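Local coordinates for chorismate mutase and shikimate 5-dehydrogenase fusion protein (Clostridium acetobutylicum, PDB 3FBT) that probably catalyses the reversible NADPH-linked reduction of 3-dehydroshikimate to shikimate on the way to chorismate, through the shikimate dehydrogenase part of a fusion protein, at residues Y8-G12 with E13-H17; R135-L138 with Q139-D143; K167-Y171 with D172-N176; D212-Y215 with N216-E219; N235-Y238 with M239-S242. One frame throughout, in Å; residues are numbered along the deposited sequence.

Contact 1 (Y8-G12 with E13-H17); sequences YGLIG and EKLGH
At the carboxyl end of strand 6-12, in the substrate-binding domain of the shikimate dehydrogenase part, the chain turns at Gly12 and Glu13 and folds back so that Leu15 lies over the strand it has just left. The isobutyl group of Leu15 does most of the touching. Leu15 CD1 comes down on the backbone, 3.6 Å from Leu10 O and 3.7 Å from Gly12 N, while Leu15 CD2 packs directly on Gly12 CA at 3.8 Å. With CG of Leu15 anti to its own carbonyl carbon (chi1 -59°), both methyls are carried back to the strand. Leu10 answers from the same side: its CD2 meets Leu15 CD2 at 4.1 Å, the two side chains crossing at a slant. Ile11, between them in sequence, points to the other side of the strand, where it packs on Leu62. Leucine carbons resting on the other leucine and on the strand backbone make the contact, and polar ties go outward: Leu15 N donates to Glu41 OE2, and Glu13 OE1 makes a salt bridge with Lys44 NZ. Leu15 also touches Thr65, which, like Ser18 just beyond the turn, is predicted to bind shikimate. This is a strand-to-loop turn at the carboxyl end of strand 6-12, leading into the probable shikimate pocket.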
loop_
_atom_site.group_PDB
_atom_site.type_symbol
_atom_site.label_atom_id
_atom_site.label_comp_id
_atom_site.label_asym_id
_atom_site.label_seq_id
_atom_site.Cartn_x
_atom_site.Cartn_y
_atom_site.Cartn_z
ATOM N N TYR A 8 3.753 3.709 -2.504
ATOM C CA TYR A 8 4.675 4.796 -2.098
ATOM C C TYR A 8 3.782 5.645 -1.188
ATOM O O TYR A 8 2.572 5.358 -1.079
ATOM C CB TYR A 8 5.054 5.650 -3.298
ATOM C CG TYR A 8 5.685 4.915 -4.459
ATOM C CD1 TYR A 8 7.063 4.892 -4.618
ATOM C CD2 TYR A 8 4.907 4.315 -5.451
ATOM C CE1 TYR A 8 7.638 4.305 -5.679
ATOM C CE2 TYR A 8 5.491 3.696 -6.516
ATOM C CZ TYR A 8 6.869 3.688 -6.612
ATOM O OH TYR A 8 7.491 3.105 -7.675
ATOM N N GLY A 9 4.342 6.644 -0.511
ATOM C CA GLY A 9 3.540 7.426 0.400
ATOM C C GLY A 9 4.316 8.448 1.172
ATOM O O GLY A 9 5.532 8.633 0.954
ATOM N N LEU A 10 3.654 9.048 2.145
ATOM C CA LEU A 10 4.291 10.035 3.049
ATOM C C LEU A 10 3.964 9.529 4.448
ATOM O O LEU A 10 2.796 9.237 4.784
ATOM C CB LEU A 10 3.632 11.423 2.905
ATOM C CG LEU A 10 3.986 12.551 3.936
ATOM C CD1 LEU A 10 5.507 12.872 3.887
ATOM C CD2 LEU A 10 3.163 13.914 3.680
ATOM N N ILE A 11 4.962 9.463 5.295
ATOM C CA ILE A 11 4.581 9.209 6.684
ATOM C C ILE A 11 4.818 10.462 7.595
ATOM O O ILE A 11 5.831 11.178 7.474
ATOM C CB ILE A 11 5.266 7.913 7.163
ATOM C CG1 ILE A 11 5.035 7.666 8.613
ATOM C CG2 ILE A 11 6.807 8.044 7.031
ATOM C CD1 ILE A 11 5.140 6.171 8.881
ATOM N N GLY A 12 3.867 10.705 8.501
ATOM C CA GLY A 12 3.926 11.776 9.463
ATOM C C GLY A 12 3.017 11.374 10.618
ATOM O O GLY A 12 2.375 10.379 10.568
ATOM N N GLU A 13 2.963 12.140 11.684
ATOM C CA GLU A 13 2.130 11.738 12.822
ATOM C C GLU A 13 0.664 12.081 12.585
ATOM O O GLU A 13 -0.223 11.242 12.781
ATOM C CB GLU A 13 2.653 12.414 14.081
ATOM C CG GLU A 13 1.904 12.054 15.372
ATOM C CD GLU A 13 2.209 13.074 16.428
ATOM O OE1 GLU A 13 2.696 12.709 17.496
ATOM O OE2 GLU A 13 1.997 14.272 16.150
ATOM N N LYS A 14 0.398 13.296 12.131
ATOM C CA LYS A 14 -0.940 13.648 11.673
ATOM C C LYS A 14 -0.886 14.339 10.325
ATOM O O LYS A 14 -0.229 15.340 10.192
ATOM C CB LYS A 14 -1.608 14.588 12.692
ATOM C CG LYS A 14 -2.704 13.904 13.475
ATOM C CD LYS A 14 -3.242 14.755 14.646
ATOM C CE LYS A 14 -4.578 15.398 14.283
ATOM N NZ LYS A 14 -5.665 14.344 14.026
ATOM N N LEU A 15 -1.601 13.857 9.319
ATOM C CA LEU A 15 -1.444 14.442 7.986
ATOM C C LEU A 15 -2.749 15.039 7.415
ATOM O O LEU A 15 -3.791 14.375 7.351
ATOM C CB LEU A 15 -0.936 13.383 7.024
ATOM C CG LEU A 15 0.399 12.799 7.475
ATOM C CD1 LEU A 15 0.807 11.520 6.668
ATOM C CD2 LEU A 15 1.463 13.865 7.371
ATOM N N GLY A 16 -2.671 16.257 6.905
ATOM C CA GLY A 16 -3.820 16.860 6.223
ATOM C C GLY A 16 -3.785 16.671 4.723
ATOM O O GLY A 16 -2.914 16.005 4.191
ATOM N N HIS A 17 -4.745 17.269 4.052
ATOM C CA HIS A 17 -4.750 17.367 2.620
ATOM C C HIS A 17 -3.395 17.703 2.042
ATOM O O HIS A 17 -2.618 18.451 2.646
ATOM C CB HIS A 17 -5.710 18.472 2.172
ATOM C CG HIS A 17 -5.959 18.468 0.695
ATOM N ND1 HIS A 17 -4.937 18.537 -0.230
ATOM C CD2 HIS A 17 -7.114 18.418 -0.019
ATOM C CE1 HIS A 17 -5.449 18.519 -1.449
ATOM N NE2 HIS A 17 -6.770 18.455 -1.349
#

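Contact 2 (R135-L138 with Q139-D143); sequences RAVL and QYLKD. With SO4 (sulfate ion), chain F.
Arg135 O and Val137 O each accept a backbone bond 3.0 Å long, from Gln139 N and Leu141 N respectively, and both belong to the regular i to i+4 pattern of helix 134-143. Bonds from Tyr140 N to Ala136 O and from Lys142 N to Leu138 O continue the series, and Asp143 N to Gln139 O extends it. Leu141 leans back over the preceding turn, with CG 3.2 Å from Val137 O; its CD1 stands 4.3 Å from Val137 CG1, and these apolar groups lie on the buried side of the helix. Leu138 and Leu141 both reach Ile149 of strand 148-153, while Val137 packs on Phe109 of helix 105-115. On a more open flank Gln139 bends at chi2 (68°), bringing NE2 to within 3.2 Å of Asp143 OD1; the amide nitrogen arrives from above the carboxylate plane. Asp143 OD2 is taken up by Tyr106 OH, so both carboxylate oxygens are engaged. At the amino end the Arg135 chain, bent at chi3, runs away from the helix, and Arg135 NH2 donates to sulfate O1 at 3.0 Å. The anion, probably from the crystallisation liquor, lies at the guanidinium edge and is also bound by Lys69 N, the backbone of the predicted proton acceptor. The chemistry implies a helix apolar toward the Rossmann sheet, with an arginine that can bind an anion beside the probable active site.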
loop_
_atom_site.group_PDB
_atom_site.type_symbol
_atom_site.label_atom_id
_atom_site.label_comp_id
_atom_site.label_asym_id
_atom_site.label_seq_id
_atom_site.Cartn_x
_atom_site.Cartn_y
_atom_site.Cartn_z
ATOM N N ARG A 135 16.452 24.257 7.497
ATOM C CA ARG A 135 17.692 23.515 7.529
ATOM C C ARG A 135 18.250 23.254 6.126
ATOM O O ARG A 135 19.459 23.496 5.827
ATOM C CB ARG A 135 17.430 22.191 8.246
ATOM C CG ARG A 135 17.205 22.364 9.704
ATOM C CD ARG A 135 17.068 20.995 10.456
ATOM N NE ARG A 135 15.796 20.370 10.082
ATOM C CZ ARG A 135 15.040 19.660 10.920
ATOM N NH1 ARG A 135 15.437 19.487 12.178
ATOM N NH2 ARG A 135 13.895 19.125 10.503
ATOM N N ALA A 136 17.381 22.750 5.249
ATOM C CA ALA A 136 17.856 22.423 3.895
ATOM C C ALA A 136 18.158 23.691 3.099
ATOM O O ALA A 136 19.089 23.723 2.376
ATOM C CB ALA A 136 16.843 21.556 3.158
ATOM N N VAL A 137 17.368 24.724 3.242
ATOM C CA VAL A 137 17.599 26.034 2.561
ATOM C C VAL A 137 18.970 26.641 3.021
ATOM O O VAL A 137 19.748 27.119 2.197
ATOM C CB VAL A 137 16.421 26.964 2.911
ATOM C CG1 VAL A 137 16.677 28.463 2.634
ATOM C CG2 VAL A 137 15.158 26.515 2.254
ATOM N N LEU A 138 19.283 26.596 4.327
ATOM C CA LEU A 138 20.546 27.153 4.865
ATOM C C LEU A 138 21.749 26.337 4.385
ATOM O O LEU A 138 22.781 26.902 4.026
ATOM C CB LEU A 138 20.532 27.164 6.407
ATOM C CG LEU A 138 19.501 28.103 7.055
ATOM C CD1 LEU A 138 19.234 27.799 8.546
ATOM C CD2 LEU A 138 19.864 29.624 6.843
ATOM N N GLN A 139 21.639 25.010 4.335
ATOM C CA GLN A 139 22.735 24.231 3.756
ATOM C C GLN A 139 22.950 24.607 2.289
ATOM O O GLN A 139 24.098 24.770 1.845
ATOM C CB GLN A 139 22.492 22.732 3.862
ATOM C CG GLN A 139 23.662 21.959 3.422
ATOM C CD GLN A 139 24.791 22.163 4.390
ATOM O OE1 GLN A 139 24.563 22.328 5.591
ATOM N NE2 GLN A 139 26.028 22.170 3.877
ATOM N N TYR A 140 21.853 24.724 1.529
ATOM C CA TYR A 140 22.000 25.109 0.131
ATOM C C TYR A 140 22.681 26.485 -0.067
ATOM O O TYR A 140 23.610 26.570 -0.864
ATOM C CB TYR A 140 20.662 25.096 -0.563
ATOM C CG TYR A 140 20.734 25.376 -2.035
ATOM C CD1 TYR A 140 20.915 24.327 -2.980
ATOM C CD2 TYR A 140 20.612 26.659 -2.498
ATOM C CE1 TYR A 140 21.005 24.591 -4.357
ATOM C CE2 TYR A 140 20.711 26.946 -3.875
ATOM C CZ TYR A 140 20.881 25.934 -4.790
ATOM O OH TYR A 140 20.908 26.300 -6.116
ATOM N N LEU A 141 22.223 27.531 0.644
ATOM C CA LEU A 141 22.774 28.884 0.500
ATOM C C LEU A 141 24.280 28.928 0.750
ATOM O O LEU A 141 25.056 29.583 0.034
ATOM C CB LEU A 141 22.118 29.868 1.452
ATOM C CG LEU A 141 20.618 30.070 1.388
ATOM C CD1 LEU A 141 20.157 30.916 2.594
ATOM C CD2 LEU A 141 20.205 30.666 0.021
ATOM N N LYS A 142 24.680 28.194 1.751
ATOM C CA LYS A 142 26.032 28.096 2.125
ATOM C C LYS A 142 26.825 27.248 1.097
ATOM O O LYS A 142 27.943 27.605 0.734
ATOM C CB LYS A 142 26.091 27.451 3.493
ATOM C CG LYS A 142 27.355 26.714 3.669
ATOM C CD LYS A 142 27.640 26.411 5.161
ATOM C CE LYS A 142 29.096 25.990 5.337
ATOM N NZ LYS A 142 29.298 24.643 4.708
ATOM N N ASP A 143 26.259 26.125 0.651
ATOM C CA ASP A 143 26.910 25.338 -0.372
ATOM C C ASP A 143 27.126 26.175 -1.608
ATOM O O ASP A 143 28.023 25.876 -2.349
ATOM C CB ASP A 143 26.114 24.098 -0.778
ATOM C CG ASP A 143 26.223 23.036 0.211
ATOM O OD1 ASP A 143 27.154 23.109 1.051
ATOM O OD2 ASP A 143 25.368 22.120 0.164
HETATM S S SO4 F . 11.171 16.906 12.352
HETATM O O1 SO4 F . 11.339 18.245 11.769
HETATM O O2 SO4 F . 10.500 16.939 13.660
HETATM O O3 SO4 F . 10.342 16.166 11.425
HETATM O O4 SO4 F . 12.502 16.420 12.654
#

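Contact 3 (K167-Y171 with D172-N176); sequences KVISY and DELSN
Ser170 and Glu173 face each other at the start of the short helix 171-174 as a capping box, at the point where edge strand 167-170 of the Rossmann-type sheet passes into the helix. The serine hydroxyl stands between its own backbone N and carbonyl carbon (chi1 61°), which lets OG accept from Glu173 N at 3.2 Å. The glutamate chain reaches back in the other direction, extended beyond CG, and lays its carboxylate against the strand end. There OE1 takes two donors, both on its anti side: Ser170 N at 2.6 Å, in a nearly straight bond (162°), and Ser170 OG. Glu173 also crosses Ile169 at a slant, with OE1 3.3 Å from Ile169 CB. The CG1 branch of Ile169 leads on to CD1, which lies against the backbone of Leu174. Leu174 packs on Val126 and Leu128 of strand 124-128, whereas the Tyr171 ring swings away from the turn to touch Val152 and Gly129, the latter of the predicted NADP(+) site. Backbone bonds in this short helix are irregular: Leu174 N donates to Tyr171 O from above the carbonyl plane. One residue along, Asp172 O accepts from Ser175 OG at 3.0 Å.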
loop_
_atom_site.group_PDB
_atom_site.type_symbol
_atom_site.label_atom_id
_atom_site.label_comp_id
_atom_site.label_asym_id
_atom_site.label_seq_id
_atom_site.Cartn_x
_atom_site.Cartn_y
_atom_site.Cartn_z
ATOM N N LYS A 167 24.706 34.200 11.078
ATOM C CA LYS A 167 24.254 35.399 11.783
ATOM C C LYS A 167 22.776 35.320 12.070
ATOM O O LYS A 167 21.951 35.518 11.141
ATOM C CB LYS A 167 24.495 36.642 10.918
ATOM C CG LYS A 167 25.987 36.947 10.678
ATOM C CD LYS A 167 26.149 38.027 9.557
ATOM C CE LYS A 167 27.456 38.844 9.687
ATOM N NZ LYS A 167 28.583 38.095 9.059
ATOM N N VAL A 168 22.428 35.050 13.336
ATOM C CA VAL A 168 21.027 35.013 13.810
ATOM C C VAL A 168 20.526 36.363 14.388
ATOM O O VAL A 168 21.206 37.008 15.210
ATOM C CB VAL A 168 20.845 33.883 14.908
ATOM C CG1 VAL A 168 19.466 33.950 15.547
ATOM C CG2 VAL A 168 21.066 32.537 14.290
ATOM N N ILE A 169 19.338 36.790 14.010
ATOM C CA ILE A 169 18.920 38.114 14.414
ATOM C C ILE A 169 17.435 38.112 14.700
ATOM O O ILE A 169 16.715 37.165 14.292
ATOM C CB ILE A 169 19.328 39.208 13.345
ATOM C CG1 ILE A 169 18.556 39.034 12.055
ATOM C CG2 ILE A 169 20.851 39.155 13.146
ATOM C CD1 ILE A 169 18.846 40.174 10.940
ATOM N N SER A 170 16.974 39.157 15.381
ATOM C CA SER A 170 15.540 39.332 15.627
ATOM C C SER A 170 14.825 40.059 14.526
ATOM O O SER A 170 15.447 40.703 13.643
ATOM C CB SER A 170 15.324 40.132 16.930
ATOM O OG SER A 170 15.908 41.425 16.835
ATOM N N TYR A 171 13.497 39.991 14.558
ATOM C CA TYR A 171 12.769 40.663 13.538
ATOM C C TYR A 171 13.038 42.174 13.636
ATOM O O TYR A 171 13.108 42.903 12.599
ATOM C CB TYR A 171 11.287 40.304 13.566
ATOM C CG TYR A 171 11.018 38.983 12.832
ATOM C CD1 TYR A 171 10.691 38.969 11.502
ATOM C CD2 TYR A 171 11.170 37.748 13.477
ATOM C CE1 TYR A 171 10.494 37.792 10.827
ATOM C CE2 TYR A 171 10.960 36.560 12.800
ATOM C CZ TYR A 171 10.603 36.579 11.484
ATOM O OH TYR A 171 10.440 35.387 10.796
ATOM N N ASP A 172 13.237 42.638 14.861
ATOM C CA ASP A 172 13.600 44.031 15.050
ATOM C C ASP A 172 14.877 44.405 14.357
ATOM O O ASP A 172 14.932 45.418 13.724
ATOM C CB ASP A 172 13.787 44.352 16.523
ATOM C CG ASP A 172 12.549 44.210 17.274
ATOM O OD1 ASP A 172 11.474 44.665 16.793
ATOM O OD2 ASP A 172 12.644 43.589 18.362
ATOM N N GLU A 173 15.920 43.614 14.533
ATOM C CA GLU A 173 17.193 43.884 13.882
ATOM C C GLU A 173 17.090 43.834 12.351
ATOM O O GLU A 173 17.909 44.441 11.637
ATOM C CB GLU A 173 18.217 42.860 14.356
ATOM C CG GLU A 173 18.443 42.813 15.882
ATOM C CD GLU A 173 19.405 41.693 16.243
ATOM O OE1 GLU A 173 18.957 40.527 16.355
ATOM O OE2 GLU A 173 20.631 41.954 16.337
ATOM N N LEU A 174 16.097 43.118 11.848
ATOM C CA LEU A 174 16.046 42.858 10.415
ATOM C C LEU A 174 15.619 44.158 9.790
ATOM O O LEU A 174 16.020 44.485 8.678
ATOM C CB LEU A 174 14.975 41.809 10.084
ATOM C CG LEU A 174 14.615 41.645 8.593
ATOM C CD1 LEU A 174 15.832 41.119 7.796
ATOM C CD2 LEU A 174 13.482 40.703 8.424
ATOM N N SER A 175 14.757 44.889 10.496
ATOM C CA SER A 175 14.238 46.129 9.945
ATOM C C SER A 175 15.322 47.194 9.665
ATOM O O SER A 175 15.076 48.135 8.910
ATOM C CB SER A 175 13.055 46.657 10.768
ATOM O OG SER A 175 13.520 47.377 11.874
ATOM N N ASN A 176 16.517 47.018 10.231
ATOM C CA ASN A 176 17.686 47.811 9.869
ATOM C C ASN A 176 18.599 47.171 8.796
ATOM O O ASN A 176 19.666 47.701 8.508
ATOM C CB ASN A 176 18.572 48.058 11.102
ATOM C CG ASN A 176 17.818 48.675 12.259
ATOM O OD1 ASN A 176 17.080 49.631 12.079
ATOM N ND2 ASN A 176 17.986 48.113 13.454
#

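Contact 4 (D212-Y215 with N216-E219); sequences DLIY and NPVE
Between Tyr215 and Val218 the chain doubles round a cis peptide bond that precedes Pro217, in the loop joining strand 209-212 to helix 221-228. Neither segment is helix or strand through this bend, and the fold-back brings Pro217 O to 3.3 Å from Tyr215 C. An Asx turn starts the loop: Asp212 OD1 accepts from Ile214 N at 3.0 Å, the N-H coming from above the carboxylate plane. Ile214 then offers CG2, its branch anti to the backbone N, to Asn216 O at 3.5 Å and to Pro217 CD at 4.3 Å. Tyr215 CG stands between its own N and carbonyl carbon (chi1 51°), which leaves Tyr215 CD1 only 3.4 Å from Asn216 N. The Asn216 side chain leads away at a slant to the tyrosine, its amide plane turned 27° from the ring. From further round the bend Val218 CG1 reaches Tyr215 O at 3.5 Å. Ile272 of helix 258-273 covers Tyr215, Asn216 and Val218. Leu213 is predicted to bind NADP(+) and Tyr215 shikimate, and the tyrosine approaches His19 of the same predicted substrate site. Such a loop, leaving the carboxyl end of a parallel strand, is where a Rossmann-type domain borders its cofactor and substrate.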
loop_
_atom_site.group_PDB
_atom_site.type_symbol
_atom_site.label_atom_id
_atom_site.label_comp_id
_atom_site.label_asym_id
_atom_site.label_seq_id
_atom_site.Cartn_x
_atom_site.Cartn_y
_atom_site.Cartn_z
ATOM N N ASP A 212 8.981 32.761 -1.306
ATOM C CA ASP A 212 8.172 32.106 -0.278
ATOM C C ASP A 212 8.088 30.593 -0.542
ATOM O O ASP A 212 7.788 30.171 -1.640
ATOM C CB ASP A 212 6.759 32.650 -0.274
ATOM C CG ASP A 212 6.077 32.460 1.082
ATOM O OD1 ASP A 212 6.467 31.515 1.795
ATOM O OD2 ASP A 212 5.192 33.297 1.467
ATOM N N LEU A 213 8.342 29.764 0.453
ATOM C CA LEU A 213 8.219 28.306 0.241
ATOM C C LEU A 213 6.764 27.847 0.297
ATOM O O LEU A 213 6.458 26.714 -0.048
ATOM C CB LEU A 213 9.031 27.495 1.249
ATOM C CG LEU A 213 10.465 27.110 1.021
ATOM C CD1 LEU A 213 11.308 28.361 0.748
ATOM C CD2 LEU A 213 10.822 26.473 2.303
ATOM N N ILE A 214 5.876 28.720 0.747
ATOM C CA ILE A 214 4.451 28.540 0.579
ATOM C C ILE A 214 4.004 28.629 -0.888
ATOM O O ILE A 214 4.454 29.534 -1.635
ATOM C CB ILE A 214 3.752 29.638 1.338
ATOM C CG1 ILE A 214 4.158 29.525 2.832
ATOM C CG2 ILE A 214 2.187 29.602 1.041
ATOM C CD1 ILE A 214 3.803 30.776 3.673
ATOM N N TYR A 215 3.107 27.711 -1.299
ATOM C CA TYR A 215 2.604 27.627 -2.707
ATOM C C TYR A 215 1.082 27.702 -2.723
ATOM O O TYR A 215 0.446 27.749 -3.779
ATOM C CB TYR A 215 3.009 26.281 -3.396
ATOM C CG TYR A 215 2.652 25.050 -2.578
ATOM C CD1 TYR A 215 1.350 24.512 -2.580
ATOM C CD2 TYR A 215 3.592 24.473 -1.763
ATOM C CE1 TYR A 215 1.026 23.386 -1.768
ATOM C CE2 TYR A 215 3.296 23.396 -0.979
ATOM C CZ TYR A 215 2.034 22.855 -0.990
ATOM O OH TYR A 215 1.843 21.799 -0.160
ATOM N N ASN A 216 0.464 27.622 -1.560
ATOM C CA ASN A 216 -0.958 27.863 -1.514
ATOM C C ASN A 216 -1.178 28.674 -0.285
ATOM O O ASN A 216 -0.943 28.155 0.812
ATOM C CB ASN A 216 -1.708 26.551 -1.357
ATOM C CG ASN A 216 -3.203 26.749 -1.339
ATOM O OD1 ASN A 216 -3.703 27.828 -1.686
ATOM N ND2 ASN A 216 -3.936 25.716 -0.928
ATOM N N PRO A 217 -1.604 29.944 -0.445
ATOM C CA PRO A 217 -2.005 30.590 -1.716
ATOM C C PRO A 217 -0.859 30.875 -2.661
ATOM O O PRO A 217 0.322 30.890 -2.225
ATOM C CB PRO A 217 -2.693 31.901 -1.264
ATOM C CG PRO A 217 -2.245 32.109 0.163
ATOM C CD PRO A 217 -1.917 30.769 0.735
ATOM N N VAL A 218 -1.151 31.049 -3.954
ATOM C CA VAL A 218 -0.042 31.211 -4.914
ATOM C C VAL A 218 0.643 32.571 -4.761
ATOM O O VAL A 218 1.786 32.761 -5.160
ATOM C CB VAL A 218 -0.406 30.951 -6.418
ATOM C CG1 VAL A 218 -0.560 29.438 -6.687
ATOM C CG2 VAL A 218 -1.636 31.706 -6.813
ATOM N N GLU A 219 -0.078 33.497 -4.164
ATOM C CA GLU A 219 0.480 34.775 -3.757
ATOM C C GLU A 219 0.089 35.003 -2.310
ATOM O O GLU A 219 -1.074 35.253 -2.002
ATOM C CB GLU A 219 -0.076 35.911 -4.612
ATOM C CG GLU A 219 0.624 37.251 -4.363
ATOM C CD GLU A 219 -0.105 38.444 -4.954
ATOM O OE1 GLU A 219 -1.235 38.785 -4.495
ATOM O OE2 GLU A 219 0.476 39.050 -5.867
#

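Contact 5 (N235-Y238 with M239-S242); sequences NGLY and MLVS
Tyr238 and Ser242 make the tight part of this contact at the start of helix 237-252. Tyr238 O accepts twice from the same serine, from Ser242 OG at 2.7 Å and from Ser242 N at 2.9 Å, the two donors reaching it from opposite faces of the carbonyl plane. The hydroxyl gets there because OG is anti to the serine carbonyl carbon (chi1 -56°), folded back against the preceding turn. In that position Ser242 OG also lies 3.3 Å from Tyr238 CE2, so ring and hydroxyl press together obliquely. Both residues are buried, and Tyr238 further packs on Lys111 and Val261. Less closely packed is the side carrying Leu237, Leu240 and Val241: Leu237 CD1 meets Leu240 CD2 and Val241 CG2, each at 4.3 Å, without polar contact between the side chains. Leu240, though partly exposed, is covered in part by Tyr215 and Ser20. Regular backbone bonds run along the helix, Leu240 N to Gly236 O and Val241 N to Leu237 O. Ahead of it Asn235 OD1 accepts from Leu237 N at 3.1 Å in an Asx turn, and Gly236, predicted to bind NADP(+), takes the N-cap position. Met239, extended, runs to Leu213 and Phe109. The helix start is thus wedged among helices: 258-273 lies against Leu237, Tyr238 and Val241, 105-115 against Tyr238, Met239 and Ser242, and 19-31 against Leu240, while Gly236 is joined to Ile214 in the loop after strand 209-212.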
loop_
_atom_site.group_PDB
_atom_site.type_symbol
_atom_site.label_atom_id
_atom_site.label_comp_id
_atom_site.label_asym_id
_atom_site.label_seq_id
_atom_site.Cartn_x
_atom_site.Cartn_y
_atom_site.Cartn_z
ATOM N N ASN A 235 6.822 31.912 -5.527
ATOM C CA ASN A 235 6.160 31.016 -4.521
ATOM C C ASN A 235 6.734 29.582 -4.583
ATOM O O ASN A 235 7.577 29.333 -5.388
ATOM C CB ASN A 235 4.663 30.970 -4.674
ATOM C CG ASN A 235 4.222 30.248 -5.954
ATOM O OD1 ASN A 235 4.899 29.340 -6.438
ATOM N ND2 ASN A 235 3.105 30.684 -6.524
ATOM N N GLY A 236 6.315 28.640 -3.728
ATOM C CA GLY A 236 7.102 27.418 -3.627
ATOM C C GLY A 236 6.627 26.260 -4.470
ATOM O O GLY A 236 7.000 25.135 -4.188
ATOM N N LEU A 237 5.788 26.515 -5.468
ATOM C CA LEU A 237 5.226 25.434 -6.285
ATOM C C LEU A 237 6.264 24.617 -7.052
ATOM O O LEU A 237 6.244 23.373 -7.025
ATOM C CB LEU A 237 4.136 25.947 -7.199
ATOM C CG LEU A 237 3.300 24.935 -7.956
ATOM C CD1 LEU A 237 2.806 23.775 -7.015
ATOM C CD2 LEU A 237 2.125 25.738 -8.531
ATOM N N TYR A 238 7.237 25.292 -7.653
ATOM C CA TYR A 238 8.230 24.577 -8.377
ATOM C C TYR A 238 9.058 23.680 -7.448
ATOM O O TYR A 238 9.530 22.621 -7.839
ATOM C CB TYR A 238 9.124 25.536 -9.163
ATOM C CG TYR A 238 9.769 24.829 -10.311
ATOM C CD1 TYR A 238 9.045 24.547 -11.469
ATOM C CD2 TYR A 238 11.072 24.399 -10.221
ATOM C CE1 TYR A 238 9.625 23.824 -12.506
ATOM C CE2 TYR A 238 11.684 23.698 -11.269
ATOM C CZ TYR A 238 10.947 23.418 -12.397
ATOM O OH TYR A 238 11.575 22.722 -13.439
ATOM N N MET A 239 9.277 24.118 -6.213
ATOM C CA MET A 239 10.000 23.327 -5.273
ATOM C C MET A 239 9.185 22.053 -4.943
ATOM O O MET A 239 9.723 20.992 -4.954
ATOM C CB MET A 239 10.272 24.149 -3.981
ATOM C CG MET A 239 11.025 23.347 -2.862
ATOM S SD MET A 239 11.430 24.456 -1.424
ATOM C CE MET A 239 12.143 23.329 -0.241
ATOM N N LEU A 240 7.909 22.191 -4.610
ATOM C CA LEU A 240 7.071 21.056 -4.326
ATOM C C LEU A 240 7.109 20.044 -5.473
ATOM O O LEU A 240 7.271 18.853 -5.237
ATOM C CB LEU A 240 5.645 21.517 -4.110
ATOM C CG LEU A 240 4.655 20.416 -3.685
ATOM C CD1 LEU A 240 4.961 19.909 -2.244
ATOM C CD2 LEU A 240 3.247 21.063 -3.763
ATOM N N VAL A 241 6.969 20.515 -6.717
ATOM C CA VAL A 241 6.931 19.626 -7.856
ATOM C C VAL A 241 8.237 19.021 -8.073
ATOM O O VAL A 241 8.321 17.813 -8.312
ATOM C CB VAL A 241 6.384 20.318 -9.136
ATOM C CG1 VAL A 241 6.591 19.429 -10.352
ATOM C CG2 VAL A 241 4.919 20.595 -8.910
ATOM N N SER A 242 9.307 19.774 -7.881
ATOM C CA SER A 242 10.669 19.186 -8.033
ATOM C C SER A 242 11.094 18.249 -6.946
ATOM O O SER A 242 11.860 17.312 -7.177
ATOM C CB SER A 242 11.744 20.297 -8.116
ATOM O OG SER A 242 11.367 21.139 -9.193
#

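Contact 5 is the most buried of the five, contact 4 lies at the surface, and contacts 1, 2 and 3 are partly buried. Contacts 4 and 5 touch: Val218 O lies 2.8 Å from Asn235 ND2 and Ile214 O 2.9 Å from Gly236 N, both probable hydrogen bonds, so the loop after strand 209-212 is tied to the start of helix 237-252. Contacts 2 and 3 belong to the same Rossmann-type domain, one a regular helix, the other a strand-to-helix junction closed by a capping box. Contact 1, in the substrate-binding domain, rests on leucine packing, and its centre is about 34 Å from that of contact 3. An Asx turn recurs in contacts 4 and 5.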